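Local coordinates for protein uroporphyrinogen III synthase (Thermus thermophilus, PDB 1WCW) that probably acts as a uroporphyrinogen-III synthase, closing linear hydroxymethylbilane into the uroporphyrinogen III macrocycle with inversion of one pyrrole ring, at residues K235-V239 with G251-L256. Numbering follows the deposited sequence.
Sequences KPFYV and GFKRAL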
ATOM      1  N   LYS A 235     -13.529 -12.994  -1.793  1.00  8.32           N
ATOM      2  CA  LYS A 235     -12.437 -13.924  -1.874  1.00  9.62           C
ATOM      3  C   LYS A 235     -11.745 -13.808  -3.246  1.00  7.96           C
ATOM      4  O   LYS A 235     -12.393 -14.020  -4.288  1.00  9.79           O
ATOM      5  CB  LYS A 235     -12.997 -15.369  -1.727  1.00 11.59           C
ATOM      6  CG  LYS A 235     -11.914 -16.439  -1.778  1.00 12.44           C
ATOM      7  CD  LYS A 235     -12.566 -17.813  -1.814  1.00 16.92           C
ATOM      8  CE  LYS A 235     -11.595 -18.906  -2.106  1.00 20.45           C
ATOM      9  NZ  LYS A 235     -11.207 -18.889  -3.536  1.00 23.22           N
ATOM     10  N   PRO A 236     -10.458 -13.486  -3.312  1.00  8.42           N
ATOM     11  CA  PRO A 236      -9.785 -13.377  -4.622  1.00 10.30           C
ATOM     12  C   PRO A 236      -9.858 -14.680  -5.360  1.00  8.56           C
ATOM     13  O   PRO A 236      -9.721 -15.781  -4.738  1.00 10.92           O
ATOM     14  CB  PRO A 236      -8.351 -13.083  -4.304  1.00 13.89           C
ATOM     15  CG  PRO A 236      -8.338 -12.675  -2.873  1.00 14.41           C
ATOM     16  CD  PRO A 236      -9.555 -13.215  -2.195  1.00 11.11           C
ATOM     17  N   PHE A 237     -10.026 -14.623  -6.668  1.00  9.16           N
ATOM     18  CA  PHE A 237     -10.038 -15.819  -7.464  1.00 10.51           C
ATOM     19  C   PHE A 237      -8.585 -16.289  -7.566  1.00  9.74           C
ATOM     20  O   PHE A 237      -8.309 -17.514  -7.646  1.00 11.32           O
ATOM     21  CB  PHE A 237     -10.563 -15.482  -8.891  1.00 11.09           C
ATOM     22  CG  PHE A 237     -10.540 -16.653  -9.834  1.00 11.30           C
ATOM     23  CD1 PHE A 237     -11.517 -17.629  -9.736  1.00 11.76           C
ATOM     24  CD2 PHE A 237      -9.533 -16.756 -10.795  1.00 12.80           C
ATOM     25  CE1 PHE A 237     -11.500 -18.727 -10.600  1.00 17.33           C
ATOM     26  CE2 PHE A 237      -9.494 -17.861 -11.674  1.00 17.17           C
ATOM     27  CZ  PHE A 237     -10.492 -18.835 -11.559  1.00 15.84           C
ATOM     28  N   TYR A 238      -7.611 -15.417  -7.703  1.00 10.31           N
ATOM     29  CA  TYR A 238      -6.197 -15.781  -7.855  1.00  9.57           C
ATOM     30  C   TYR A 238      -5.332 -14.774  -7.111  1.00 11.00           C
ATOM     31  O   TYR A 238      -5.566 -13.549  -7.156  1.00 10.26           O
ATOM     32  CB  TYR A 238      -5.863 -15.768  -9.332  1.00 10.85           C
ATOM     33  CG  TYR A 238      -4.451 -16.080  -9.673  1.00 12.75           C
ATOM     34  CD1 TYR A 238      -3.976 -17.389  -9.693  1.00 17.19           C
ATOM     35  CD2 TYR A 238      -3.550 -15.063  -9.859  1.00 18.13           C
ATOM     36  CE1 TYR A 238      -2.540 -17.622  -9.865  1.00 16.48           C
ATOM     37  CE2 TYR A 238      -2.192 -15.280 -10.033  1.00 22.08           C
ATOM     38  CZ  TYR A 238      -1.715 -16.554 -10.018  1.00 16.21           C
ATOM     39  OH  TYR A 238      -0.327 -16.622 -10.135  1.00 23.04           O
ATOM     40  N   VAL A 239      -4.330 -15.272  -6.379  1.00 10.15           N
ATOM     41  CA  VAL A 239      -3.391 -14.451  -5.630  1.00 12.50           C
ATOM     42  C   VAL A 239      -1.963 -14.734  -6.118  1.00 11.62           C
ATOM     43  O   VAL A 239      -1.515 -15.906  -6.041  1.00 16.59           O
ATOM     44  CB  VAL A 239      -3.458 -14.680  -4.130  1.00 10.79           C
ATOM     45  CG1 VAL A 239      -2.463 -13.792  -3.375  1.00 13.72           C
ATOM     46  CG2 VAL A 239      -4.870 -14.444  -3.641  1.00 11.18           C
ATOM     47  N   GLY A 251      -0.492 -16.509 -14.458  1.00 11.00           N
ATOM     48  CA  GLY A 251      -1.032 -17.416 -13.451  1.00 11.38           C
ATOM     49  C   GLY A 251      -2.568 -17.405 -13.505  1.00 11.22           C
ATOM     50  O   GLY A 251      -3.242 -18.455 -13.436  1.00 10.53           O
ATOM     51  N   PHE A 252      -3.146 -16.189 -13.653  1.00 10.87           N
ATOM     52  CA  PHE A 252      -4.580 -16.110 -13.840  1.00 11.41           C
ATOM     53  C   PHE A 252      -5.072 -16.859 -15.084  1.00  8.47           C
ATOM     54  O   PHE A 252      -6.026 -17.580 -15.020  1.00 10.86           O
ATOM     55  CB  PHE A 252      -4.991 -14.633 -13.910  1.00 11.03           C
ATOM     56  CG  PHE A 252      -6.435 -14.424 -14.319  1.00 10.38           C
ATOM     57  CD1 PHE A 252      -7.470 -14.988 -13.586  1.00 10.44           C
ATOM     58  CD2 PHE A 252      -6.739 -13.651 -15.415  1.00 11.53           C
ATOM     59  CE1 PHE A 252      -8.774 -14.761 -13.949  1.00 13.67           C
ATOM     60  CE2 PHE A 252      -8.096 -13.415 -15.792  1.00 14.24           C
ATOM     61  CZ  PHE A 252      -9.097 -13.968 -15.048  1.00 14.87           C
ATOM     62  N   LYS A 253      -4.402 -16.662 -16.192  1.00  9.91           N
ATOM     63  CA  LYS A 253      -4.784 -17.342 -17.444  1.00 11.08           C
ATOM     64  C   LYS A 253      -4.802 -18.869 -17.267  1.00 11.26           C
ATOM     65  O   LYS A 253      -5.801 -19.528 -17.670  1.00 11.62           O
ATOM     66  CB  LYS A 253      -3.754 -16.920 -18.479  1.00 12.41           C
ATOM     67  CG  LYS A 253      -4.068 -17.365 -19.886  1.00 17.90           C
ATOM     68  CD  LYS A 253      -3.016 -16.685 -20.812  1.00 20.09           C
ATOM     69  CE  LYS A 253      -3.180 -17.148 -22.219  1.00 25.71           C
ATOM     70  NZ  LYS A 253      -4.175 -16.291 -22.899  1.00 27.88           N
ATOM     71  N   ARG A 254      -3.787 -19.405 -16.623  1.00 10.12           N
ATOM     72  CA  ARG A 254      -3.755 -20.840 -16.414  1.00  9.25           C
ATOM     73  C   ARG A 254      -4.859 -21.294 -15.458  1.00 12.37           C
ATOM     74  O   ARG A 254      -5.525 -22.292 -15.681  1.00 14.95           O
ATOM     75  CB  ARG A 254      -2.369 -21.212 -15.910  1.00 11.02           C
ATOM     76  CG  ARG A 254      -2.234 -22.711 -15.688  1.00 11.07           C
ATOM     77  CD  ARG A 254      -0.798 -22.982 -15.305  1.00 12.51           C
ATOM     78  NE  ARG A 254      -0.545 -24.412 -15.080  1.00 16.90           N
ATOM     79  CZ  ARG A 254      -0.321 -25.285 -16.053  1.00 16.72           C
ATOM     80  NH1 ARG A 254      -0.093 -26.582 -15.722  1.00 19.47           N
ATOM     81  NH2 ARG A 254      -0.294 -24.891 -17.310  1.00 16.82           N
ATOM     82  N   ALA A 255      -5.068 -20.553 -14.365  1.00 12.72           N
ATOM     83  CA  ALA A 255      -6.104 -20.887 -13.392  1.00 14.06           C
ATOM     84  C   ALA A 255      -7.472 -20.879 -13.996  1.00 13.15           C
ATOM     85  O   ALA A 255      -8.265 -21.790 -13.761  1.00 17.71           O
ATOM     86  CB  ALA A 255      -6.010 -19.882 -12.228  1.00 15.90           C
ATOM     87  N   LEU A 256      -7.708 -19.912 -14.836  1.00 12.91           N
ATOM     88  CA  LEU A 256      -8.971 -19.784 -15.489  1.00 16.79           C
ATOM     89  C   LEU A 256      -9.196 -21.021 -16.423  1.00 15.47           C
ATOM     90  O   LEU A 256     -10.223 -21.730 -16.412  1.00 18.85           O
ATOM     91  CB  LEU A 256      -8.977 -18.459 -16.247  1.00 18.37           C
ATOM     92  CG  LEU A 256     -10.278 -18.048 -16.912  1.00 26.05           C
ATOM     93  CD1 LEU A 256     -11.354 -17.857 -15.826  1.00 29.52           C
ATOM     94  CD2 LEU A 256     -10.053 -16.765 -17.654  1.00 26.38           C
TER
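Tyr238 lays one face of its ring over the helix backbone at Gly251 and Phe252. The Phe252 N sits 3.8 Å above the ring plane, over its centre, whereas the Gly251 C is displaced toward the rim. With no side chain on Gly251, the tyrosine can come down onto the main chain itself, its OH 3.5 Å from Gly251 CA. The hydroxyl's hydrogen bond is made elsewhere, to Asp240 further along the same strand. Phe237 CD2 lies 3.8 Å from Phe252 CE1. It is in the Phe252 ring plane, at the edge, and neither ring sits over the other's face: a rim-to-rim pair, not a T-shaped stack, although the planes stand at 88°. Both Phe237 and Tyr238 hold CG anti to the backbone N (chi1 177° and 178°), which carries the rings out to the helix. Ala255 CB touches both rings obliquely, 4.1 Å from Phe237 CE2 and from Tyr238 CD1. Phe252 and Leu256 continue onto Lys217 of the adjacent strand, 217-221. Helix 245-260 thus covers the edge strand 238-240 of a five-stranded parallel sheet with flavodoxin-like order 2-1-3-4-5, consistent with the two-domain HemD fold.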